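Local coordinates for protein Xaa-Pro dipeptidase (PDB 1WY2) that probably hydrolyses Xaa-Pro dipeptides with a nonpolar first residue, working as a metal-dependent homodimeric peptidase, at residues L91-E94 with S95-Y99. Numbering follows the deposited sequence. Where two conformers were deposited one is given.
Sequences LGIE and SSLPY
Ile-93 and Leu-97 meet where the chain leaves strand 90-93 and bends back, their side chains crossing at about a right angle. The touching branch of Leu-97 is CD2, which reaches to 3.7 Å from Ile-93 CG2 and also approaches CB and CD1 of the isoleucine. CB of Leu-97 already points to the strand; with CG roughly anti to the backbone N (chi1 -155°), chi2 of 62° turns CD2 to Ile-93, and Ile-102 of helix 99-108 packs against both residues. A type I beta turn from Glu-94 to Leu-97 brings the two together. Leu-97 N donates to Glu-94 O over 3.1 Å in a nearly straight bond (168° at the hydrogen), closing the turn.

On the polar side of the turn, Glu-94 CB lies 3.6 Å from Ser-96 OG, and the remainder of the glutamate chain extends onward. Water 1 joins the two side chains: it donates to Glu-94 OE1 at 2.8 Å and is hydrogen-bonded to Ser-96 OG at 2.7 Å. The buried carboxylate is further gripped by Ala-26 N at OE1 and by Lys-27 N and Asn-30 ND2 at OE2, so several donors fix its rotation and would be expected to favour the charged form. Ser-95, Leu-97 and Tyr-99 also make backbone hydrogen bonds to the second subunit, placing the turn at the dimer interface. This is a tight strand-to-helix connection of the creatinase/prolidase N-terminal domain: a type I turn links a strand inside the mixed sheet to helix 99-108, with Pro-98 at the N-cap.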
ATOM      1  N   LEU A  91      16.812 -12.947 -18.317  1.00 23.11           N
ATOM      2  CA  LEU A  91      16.677 -12.357 -16.986  1.00 22.63           C
ATOM      3  C   LEU A  91      15.497 -12.928 -16.204  1.00 22.78           C
ATOM      4  O   LEU A  91      14.372 -12.953 -16.699  1.00 21.45           O
ATOM      5  CB  LEU A  91      16.503 -10.836 -17.100  1.00 21.53           C
ATOM      6  CG  LEU A  91      16.382 -10.040 -15.795  1.00 22.12           C
ATOM      7  CD1 LEU A  91      17.739  -9.998 -15.090  1.00 20.51           C
ATOM      8  CD2 LEU A  91      15.905  -8.626 -16.088  1.00 21.78           C
ATOM      9  N   GLY A  92      15.758 -13.382 -14.981  1.00 21.29           N
ATOM     10  CA  GLY A  92      14.692 -13.919 -14.151  1.00 20.39           C
ATOM     11  C   GLY A  92      14.048 -12.767 -13.403  1.00 18.93           C
ATOM     12  O   GLY A  92      14.754 -11.939 -12.827  1.00 19.62           O
ATOM     13  N   ILE A  93      12.717 -12.705 -13.404  1.00 18.98           N
ATOM     14  CA  ILE A  93      12.011 -11.616 -12.732  1.00 18.57           C
ATOM     15  C   ILE A  93      10.803 -12.070 -11.916  1.00 17.95           C
ATOM     16  O   ILE A  93      10.292 -13.176 -12.096  1.00 18.38           O
ATOM     17  CB  ILE A  93      11.519 -10.547 -13.744  1.00 18.42           C
ATOM     18  CG1 ILE A  93      10.562 -11.182 -14.757  1.00 19.62           C
ATOM     19  CG2 ILE A  93      12.712  -9.916 -14.464  1.00 20.91           C
ATOM     20  CD1 ILE A  93       9.825 -10.159 -15.621  1.00 21.36           C
ATOM     21  N   GLU A  94      10.359 -11.199 -11.012  1.00 18.57           N
ATOM     22  CA  GLU A  94       9.201 -11.475 -10.162  1.00 18.51           C
ATOM     23  C   GLU A  94       7.917 -11.269 -10.961  1.00 18.83           C
ATOM     24  O   GLU A  94       7.871 -10.451 -11.877  1.00 19.86           O
ATOM     25  CB  GLU A  94       9.181 -10.523  -8.971  1.00 17.85           C
ATOM     26  CG  GLU A  94      10.408 -10.579  -8.084  1.00 19.74           C
ATOM     27  CD  GLU A  94      10.676  -9.249  -7.413  1.00 20.37           C
ATOM     28  OE1 GLU A  94      10.890  -8.252  -8.141  1.00 22.11           O
ATOM     29  OE2 GLU A  94      10.673  -9.190  -6.167  1.00 21.11           O
ATOM     30  N   SER A  95       6.871 -11.998 -10.595  1.00 18.83           N
ATOM     31  CA  SER A  95       5.594 -11.876 -11.289  1.00 21.35           C
ATOM     32  C   SER A  95       4.961 -10.510 -11.044  1.00 21.03           C
ATOM     33  O   SER A  95       3.986 -10.144 -11.701  1.00 21.74           O
ATOM     34  CB  SER A  95       4.640 -12.976 -10.826  1.00 22.00           C
ATOM     35  OG  SER A  95       5.127 -14.254 -11.197  0.50 21.63           O
ATOM     36  N   SER A  96       5.528  -9.757 -10.108  1.00 19.30           N
ATOM     37  CA  SER A  96       5.019  -8.434  -9.766  1.00 20.45           C
ATOM     38  C   SER A  96       5.675  -7.292 -10.547  1.00 20.04           C
ATOM     39  O   SER A  96       5.222  -6.151 -10.468  1.00 20.00           O
ATOM     40  CB  SER A  96       5.205  -8.185  -8.270  1.00 22.01           C
ATOM     41  OG  SER A  96       6.562  -8.372  -7.895  1.00 21.31           O
ATOM     42  N   LEU A  97       6.732  -7.592 -11.294  1.00 19.73           N
ATOM     43  CA  LEU A  97       7.426  -6.546 -12.047  1.00 20.35           C
ATOM     44  C   LEU A  97       6.481  -5.923 -13.071  1.00 20.91           C
ATOM     45  O   LEU A  97       5.912  -6.620 -13.909  1.00 20.59           O
ATOM     46  CB  LEU A  97       8.662  -7.116 -12.744  1.00 21.87           C
ATOM     47  CG  LEU A  97       9.747  -6.072 -13.025  1.00 21.66           C
ATOM     48  CD1 LEU A  97      10.241  -5.491 -11.703  1.00 21.38           C
ATOM     49  CD2 LEU A  97      10.894  -6.710 -13.796  1.00 21.28           C
ATOM     50  N   PRO A  98       6.309  -4.592 -13.013  1.00 21.32           N
ATOM     51  CA  PRO A  98       5.423  -3.865 -13.931  1.00 21.88           C
ATOM     52  C   PRO A  98       5.836  -3.785 -15.403  1.00 23.23           C
ATOM     53  O   PRO A  98       7.020  -3.770 -15.747  1.00 23.40           O
ATOM     54  CB  PRO A  98       5.305  -2.493 -13.269  1.00 21.79           C
ATOM     55  CG  PRO A  98       6.645  -2.314 -12.625  1.00 24.23           C
ATOM     56  CD  PRO A  98       6.901  -3.679 -12.016  1.00 20.76           C
ATOM     57  N   TYR A  99       4.823  -3.727 -16.263  1.00 22.78           N
ATOM     58  CA  TYR A  99       4.993  -3.653 -17.711  1.00 24.77           C
ATOM     59  C   TYR A  99       5.961  -2.557 -18.158  1.00 24.06           C
ATOM     60  O   TYR A  99       6.878  -2.809 -18.940  1.00 26.62           O
ATOM     61  CB  TYR A  99       3.624  -3.427 -18.365  1.00 24.71           C
ATOM     62  CG  TYR A  99       3.660  -3.307 -19.870  1.00 26.08           C
ATOM     63  CD1 TYR A  99       3.914  -4.419 -20.671  1.00 27.39           C
ATOM     64  CD2 TYR A  99       3.443  -2.080 -20.494  1.00 29.05           C
ATOM     65  CE1 TYR A  99       3.950  -4.311 -22.058  1.00 30.07           C
ATOM     66  CE2 TYR A  99       3.477  -1.961 -21.879  1.00 29.52           C
ATOM     67  CZ  TYR A  99       3.730  -3.078 -22.654  1.00 29.50           C
ATOM     68  OH  TYR A  99       3.752  -2.965 -24.025  1.00 32.66           O
TER
HETATM   69  O   HOH W   1       8.552  -6.755  -8.738  1.00 20.63           O